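Local coordinates for protein fasciclin-1 (Drosophila melanogaster, PDB 1O70) that acts as a neural cell adhesion molecule, the chain here holding the third and fourth of its extracellular FAS1 domains, at residues T160-L165 with Q186-Q191; D168-D173 with V198-G203. One frame throughout, in Å; residues are numbered along the deposited sequence.

Contact 1: T160-L165 with Q186-Q191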
loop_
_atom_site.group_PDB
_atom_site.type_symbol
_atom_site.label_atom_id
_atom_site.label_comp_id
_atom_site.label_asym_id
_atom_site.label_seq_id
_atom_site.Cartn_x
_atom_site.Cartn_y
_atom_site.Cartn_z
ATOM N N THR A 160 -7.781 -3.460 8.690
ATOM C CA THR A 160 -8.388 -4.412 7.774
ATOM C C THR A 160 -8.512 -3.668 6.445
ATOM O O THR A 160 -8.267 -2.457 6.373
ATOM C CB THR A 160 -9.812 -4.794 8.212
ATOM O OG1 THR A 160 -10.643 -3.626 8.185
ATOM C CG2 THR A 160 -9.811 -5.363 9.613
ATOM N N VAL A 161 -8.888 -4.390 5.399
ATOM C CA VAL A 161 -9.090 -3.782 4.095
ATOM C C VAL A 161 -9.978 -2.542 4.270
ATOM O O VAL A 161 -9.649 -1.454 3.793
ATOM C CB VAL A 161 -9.778 -4.785 3.146
ATOM C CG1 VAL A 161 -10.209 -4.092 1.867
ATOM C CG2 VAL A 161 -8.839 -5.933 2.845
ATOM N N LEU A 162 -11.098 -2.714 4.969
ATOM C CA LEU A 162 -12.024 -1.603 5.229
ATOM C C LEU A 162 -11.348 -0.470 5.998
ATOM O O LEU A 162 -11.521 0.703 5.669
ATOM C CB LEU A 162 -13.238 -2.083 6.039
ATOM C CG LEU A 162 -14.194 -0.968 6.485
ATOM C CD1 LEU A 162 -14.865 -0.358 5.250
ATOM C CD2 LEU A 162 -15.265 -1.509 7.444
ATOM N N GLY A 163 -10.584 -0.834 7.027
ATOM C CA GLY A 163 -9.914 0.165 7.835
ATOM C C GLY A 163 -9.004 1.020 6.988
ATOM O O GLY A 163 -8.890 2.232 7.196
ATOM N N LYS A 164 -8.365 0.371 6.019
ATOM C CA LYS A 164 -7.447 1.022 5.103
ATOM C C LYS A 164 -8.215 1.941 4.169
ATOM O O LYS A 164 -7.848 3.103 3.988
ATOM C CB LYS A 164 -6.711 -0.031 4.278
ATOM C CG LYS A 164 -5.214 0.182 4.161
ATOM C CD LYS A 164 -4.860 1.526 3.576
ATOM C CE LYS A 164 -3.370 1.795 3.680
ATOM N NZ LYS A 164 -2.929 1.912 5.087
ATOM N N LEU A 165 -9.280 1.414 3.574
ATOM C CA LEU A 165 -10.106 2.188 2.649
ATOM C C LEU A 165 -10.629 3.495 3.213
ATOM O O LEU A 165 -10.777 4.466 2.477
ATOM C CB LEU A 165 -11.301 1.371 2.166
ATOM C CG LEU A 165 -11.104 0.291 1.102
ATOM C CD1 LEU A 165 -12.397 -0.498 1.012
ATOM C CD2 LEU A 165 -10.741 0.919 -0.245
ATOM N N GLN A 186 -18.779 -5.755 4.494
ATOM C CA GLN A 186 -18.108 -7.047 4.478
ATOM C C GLN A 186 -16.586 -6.997 4.618
ATOM O O GLN A 186 -15.983 -7.935 5.132
ATOM C CB GLN A 186 -18.461 -7.781 3.182
ATOM C CG GLN A 186 -17.934 -7.080 1.947
ATOM C CD GLN A 186 -18.242 -7.841 0.689
ATOM O OE1 GLN A 186 -18.064 -9.061 0.633
ATOM N NE2 GLN A 186 -18.689 -7.128 -0.341
ATOM N N LEU A 187 -15.971 -5.912 4.154
ATOM C CA LEU A 187 -14.514 -5.766 4.183
ATOM C C LEU A 187 -13.901 -5.655 5.570
ATOM O O LEU A 187 -12.688 -5.478 5.716
ATOM C CB LEU A 187 -14.108 -4.559 3.344
ATOM C CG LEU A 187 -14.630 -4.635 1.911
ATOM C CD1 LEU A 187 -14.272 -3.360 1.191
ATOM C CD2 LEU A 187 -14.049 -5.848 1.210
ATOM N N ASN A 188 -14.737 -5.765 6.591
ATOM C CA ASN A 188 -14.254 -5.684 7.958
ATOM C C ASN A 188 -14.103 -7.101 8.511
ATOM O O ASN A 188 -13.373 -7.327 9.474
ATOM C CB ASN A 188 -15.242 -4.884 8.804
ATOM C CG ASN A 188 -14.586 -4.258 10.015
ATOM O OD1 ASN A 188 -13.426 -3.829 9.950
ATOM N ND2 ASN A 188 -15.322 -4.177 11.120
ATOM N N ASN A 189 -14.789 -8.050 7.874
ATOM C CA ASN A 189 -14.766 -9.448 8.286
ATOM C C ASN A 189 -13.347 -10.006 8.350
ATOM O O ASN A 189 -12.563 -9.842 7.419
ATOM C CB ASN A 189 -15.615 -10.292 7.332
ATOM C CG ASN A 189 -15.831 -11.705 7.842
ATOM O OD1 ASN A 189 -14.914 -12.525 7.866
ATOM N ND2 ASN A 189 -17.052 -11.994 8.259
ATOM N N THR A 190 -13.023 -10.671 9.454
ATOM C CA THR A 190 -11.696 -11.247 9.631
ATOM C C THR A 190 -11.661 -12.749 9.376
ATOM O O THR A 190 -10.610 -13.374 9.478
ATOM C CB THR A 190 -11.170 -10.989 11.052
ATOM O OG1 THR A 190 -12.097 -11.524 12.000
ATOM C CG2 THR A 190 -11.001 -9.509 11.302
ATOM N N GLN A 191 -12.808 -13.326 9.043
ATOM C CA GLN A 191 -12.889 -14.759 8.789
ATOM C C GLN A 191 -12.626 -15.116 7.328
ATOM O O GLN A 191 -12.512 -16.291 6.980
ATOM C CB GLN A 191 -14.261 -15.281 9.211
ATOM C CG GLN A 191 -14.519 -15.162 10.704
ATOM C CD GLN A 191 -15.998 -15.146 11.040
ATOM O OE1 GLN A 191 -16.379 -15.222 12.212
ATOM N NE2 GLN A 191 -16.843 -15.037 10.012
#
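L187 packs against the first turn of helix 161-167 with both its side chain and its backbone. Its CB lies against CB of L162 at 3.8 Å, while its CD1 reaches past V161 to CD1 of L165, the two leucine side chains crossing at about a right angle. Branched aliphatic residues suit this buried side, where Y196 of strand 193-199 touches V161, L165 and L187 alike. The backbone joins in: L162 N donates to L187 O (3.3 Å, N-H...O angle 155°). N297 ND2 also donates to L187 O, giving that oxygen two donors.

The outer side is looser. N188 turns its amide away from its own N (chi1 -156°), beside the helix start, and its CB meets CD2 of L162 at 3.6 Å. T160, the N-cap residue, accepts from G163 N through OG1 (3.0 Å), and the same hydroxyl gives a weak bond to N188 OD1, 3.3 Å from OG1. A threonine hydroxyl suits this place because it can accept and donate at once. The chemistry implies a helix start held by leucine and valine contacts inside, by the L162 N to L187 O bond and by T160's own cap, with N188 contributing one apolar contact and one weak polar one on the exposed side.

Contact 2: D168-D173 with V198-G203. With SO4 (sulfate ion), chain C.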
loop_
_atom_site.group_PDB
_atom_site.type_symbol
_atom_site.label_atom_id
_atom_site.label_comp_id
_atom_site.label_asym_id
_atom_site.label_seq_id
_atom_site.Cartn_x
_atom_site.Cartn_y
_atom_site.Cartn_z
ATOM N N ASP A 168 -7.152 5.929 3.875
ATOM C CA ASP A 168 -6.248 6.276 2.770
ATOM C C ASP A 168 -6.906 7.260 1.794
ATOM O O ASP A 168 -7.801 6.887 1.026
ATOM C CB ASP A 168 -5.845 5.007 2.010
ATOM C CG ASP A 168 -4.620 5.209 1.121
ATOM O OD1 ASP A 168 -4.492 6.276 0.475
ATOM O OD2 ASP A 168 -3.785 4.281 1.048
ATOM N N PRO A 169 -6.443 8.522 1.773
ATOM C CA PRO A 169 -7.038 9.517 0.867
ATOM C C PRO A 169 -7.039 9.106 -0.605
ATOM O O PRO A 169 -7.898 9.534 -1.387
ATOM C CB PRO A 169 -6.174 10.763 1.081
ATOM C CG PRO A 169 -5.515 10.536 2.410
ATOM C CD PRO A 169 -5.235 9.063 2.416
ATOM N N MET A 170 -6.066 8.286 -0.977
ATOM C CA MET A 170 -5.935 7.841 -2.356
ATOM C C MET A 170 -7.071 6.918 -2.791
ATOM O O MET A 170 -7.364 6.793 -3.983
ATOM C CB MET A 170 -4.600 7.130 -2.534
ATOM C CG MET A 170 -4.160 7.123 -3.968
ATOM S SD MET A 170 -2.462 6.606 -4.164
ATOM C CE MET A 170 -2.762 4.907 -4.411
ATOM N N MET A 171 -7.710 6.302 -1.800
ATOM C CA MET A 171 -8.802 5.368 -2.008
ATOM C C MET A 171 -10.165 5.984 -1.738
ATOM O O MET A 171 -11.174 5.297 -1.854
ATOM C CB MET A 171 -8.602 4.143 -1.099
ATOM C CG MET A 171 -7.307 3.347 -1.383
ATOM S SD MET A 171 -7.057 1.953 -0.259
ATOM C CE MET A 171 -5.387 1.434 -0.625
ATOM N N SER A 172 -10.195 7.276 -1.421
ATOM C CA SER A 172 -11.437 7.975 -1.086
ATOM C C SER A 172 -12.636 7.741 -2.016
ATOM O O SER A 172 -13.759 7.554 -1.531
ATOM C CB SER A 172 -11.179 9.482 -0.956
ATOM O OG SER A 172 -11.397 10.167 -2.186
ATOM N N ASP A 173 -12.411 7.742 -3.331
ATOM C CA ASP A 173 -13.510 7.520 -4.268
ATOM C C ASP A 173 -14.037 6.093 -4.182
ATOM O O ASP A 173 -15.238 5.864 -4.004
ATOM C CB ASP A 173 -13.070 7.823 -5.705
ATOM C CG ASP A 173 -13.037 9.308 -6.003
ATOM O OD1 ASP A 173 -13.507 10.091 -5.171
ATOM O OD2 ASP A 173 -12.543 9.707 -7.071
ATOM N N VAL A 198 -8.227 -1.950 -5.916
ATOM C CA VAL A 198 -8.802 -0.628 -5.727
ATOM C C VAL A 198 -8.359 0.480 -6.671
ATOM O O VAL A 198 -7.200 0.882 -6.670
ATOM C CB VAL A 198 -8.523 -0.113 -4.310
ATOM C CG1 VAL A 198 -9.127 1.253 -4.143
ATOM C CG2 VAL A 198 -9.075 -1.082 -3.282
ATOM N N PRO A 199 -9.282 0.996 -7.495
ATOM C CA PRO A 199 -8.886 2.079 -8.400
ATOM C C PRO A 199 -8.602 3.328 -7.541
ATOM O O PRO A 199 -9.353 3.632 -6.616
ATOM C CB PRO A 199 -10.119 2.257 -9.285
ATOM C CG PRO A 199 -10.739 0.870 -9.297
ATOM C CD PRO A 199 -10.614 0.468 -7.850
ATOM N N ARG A 200 -7.515 4.038 -7.829
ATOM C CA ARG A 200 -7.170 5.237 -7.073
ATOM C C ARG A 200 -8.088 6.371 -7.518
ATOM O O ARG A 200 -8.763 6.256 -8.539
ATOM C CB ARG A 200 -5.721 5.632 -7.340
ATOM C CG ARG A 200 -5.464 5.929 -8.798
ATOM C CD ARG A 200 -3.992 6.088 -9.092
ATOM N NE ARG A 200 -3.419 7.216 -8.375
ATOM C CZ ARG A 200 -2.233 7.750 -8.656
ATOM N NH1 ARG A 200 -1.495 7.251 -9.645
ATOM N NH2 ARG A 200 -1.786 8.782 -7.952
ATOM N N ASP A 201 -8.118 7.467 -6.762
ATOM C CA ASP A 201 -8.963 8.599 -7.121
ATOM C C ASP A 201 -8.715 9.057 -8.566
ATOM O O ASP A 201 -9.670 9.218 -9.342
ATOM C CB ASP A 201 -8.736 9.757 -6.145
ATOM C CG ASP A 201 -9.579 9.631 -4.866
ATOM O OD1 ASP A 201 -10.153 8.536 -4.600
ATOM O OD2 ASP A 201 -9.661 10.631 -4.114
ATOM N N LYS A 202 -7.446 9.258 -8.934
ATOM C CA LYS A 202 -7.088 9.691 -10.293
ATOM C C LYS A 202 -7.762 8.774 -11.325
ATOM O O LYS A 202 -8.174 9.222 -12.399
ATOM C CB LYS A 202 -5.570 9.652 -10.488
ATOM C CG LYS A 202 -5.084 10.372 -11.746
ATOM C CD LYS A 202 -3.604 10.102 -12.031
ATOM C CE LYS A 202 -2.694 10.389 -10.826
ATOM N NZ LYS A 202 -2.617 11.826 -10.426
ATOM N N GLY A 203 -7.861 7.490 -10.986
ATOM C CA GLY A 203 -8.504 6.535 -11.866
ATOM C C GLY A 203 -9.976 6.860 -12.066
ATOM O O GLY A 203 -10.439 6.888 -13.205
HETATM S S SO4 C . -4.718 10.189 -6.390
HETATM O O1 SO4 C . -4.878 10.095 -4.944
HETATM O O2 SO4 C . -5.269 8.973 -7.011
HETATM O O3 SO4 C . -5.434 11.360 -6.918
HETATM O O4 SO4 C . -3.280 10.302 -6.703
#
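With CG anti to its carbonyl carbon (chi1 -84°), D201 carries its carboxylate across to the start of helix 172-177, where S172 OG donates to the syn lone pair of OD2 at 2.6 Å. The other oxygen, OD1, takes the backbone N of D173 at 2.7 Å, also on the syn side but somewhat out of the carboxylate plane. A short acidic side chain suits this place: it offers two acceptors side by side to a hydroxyl and an amide N-H at a helix start. In return, D201 N donates to M170 O (3.0 Å), so its main chain holds the 3-10 turn 169-171 and its side chain the start of helix 172-177. The D173 carboxylate stacks on that of D201, their planes 22° apart, a proximity that would probably raise the proton affinity of one of them.

R200, N-cap of helix 201-210, bends at chi3, which folds its guanidinium back over the helix start. There NE donates to sulfate O2 at 2.9 Å, the oxygen that K202 N also meets almost straight (175°). The ion, probably from the crystallisation liquor, thus sits at a helix N-terminus, with CG of M170 alongside. Deeper in, M171 CG packs on CG1 of V198 at 3.9 Å. M171 also touches I300 and V302, so the contact joins the start of helix 172-177 to the end of strand 193-199 and the first turn of helix 201-210, with M171 resting on strand 298-303, the parallel neighbour of strand 193-199.

How the contacts relate
Both contacts lie in the fourth FAS1 domain and hold the two successive helices 161-167 and 172-177 to strand 193-199 or its flanks: contact 1 involves the loop leading into the strand, contact 2 the strand's end and the helix that follows. Each is partly buried, with an apolar inner side and a polar outer one. The inner sides meet, L165 CD2 packing on M171 SD (3.8 Å) and on V198 CG2, although the centres are about 16 Å apart. Their polar chemistry differs: contact 1 relies on neutral groups, whereas contact 2 brings in carboxylates, an arginine and a bound sulfate around two helix starts.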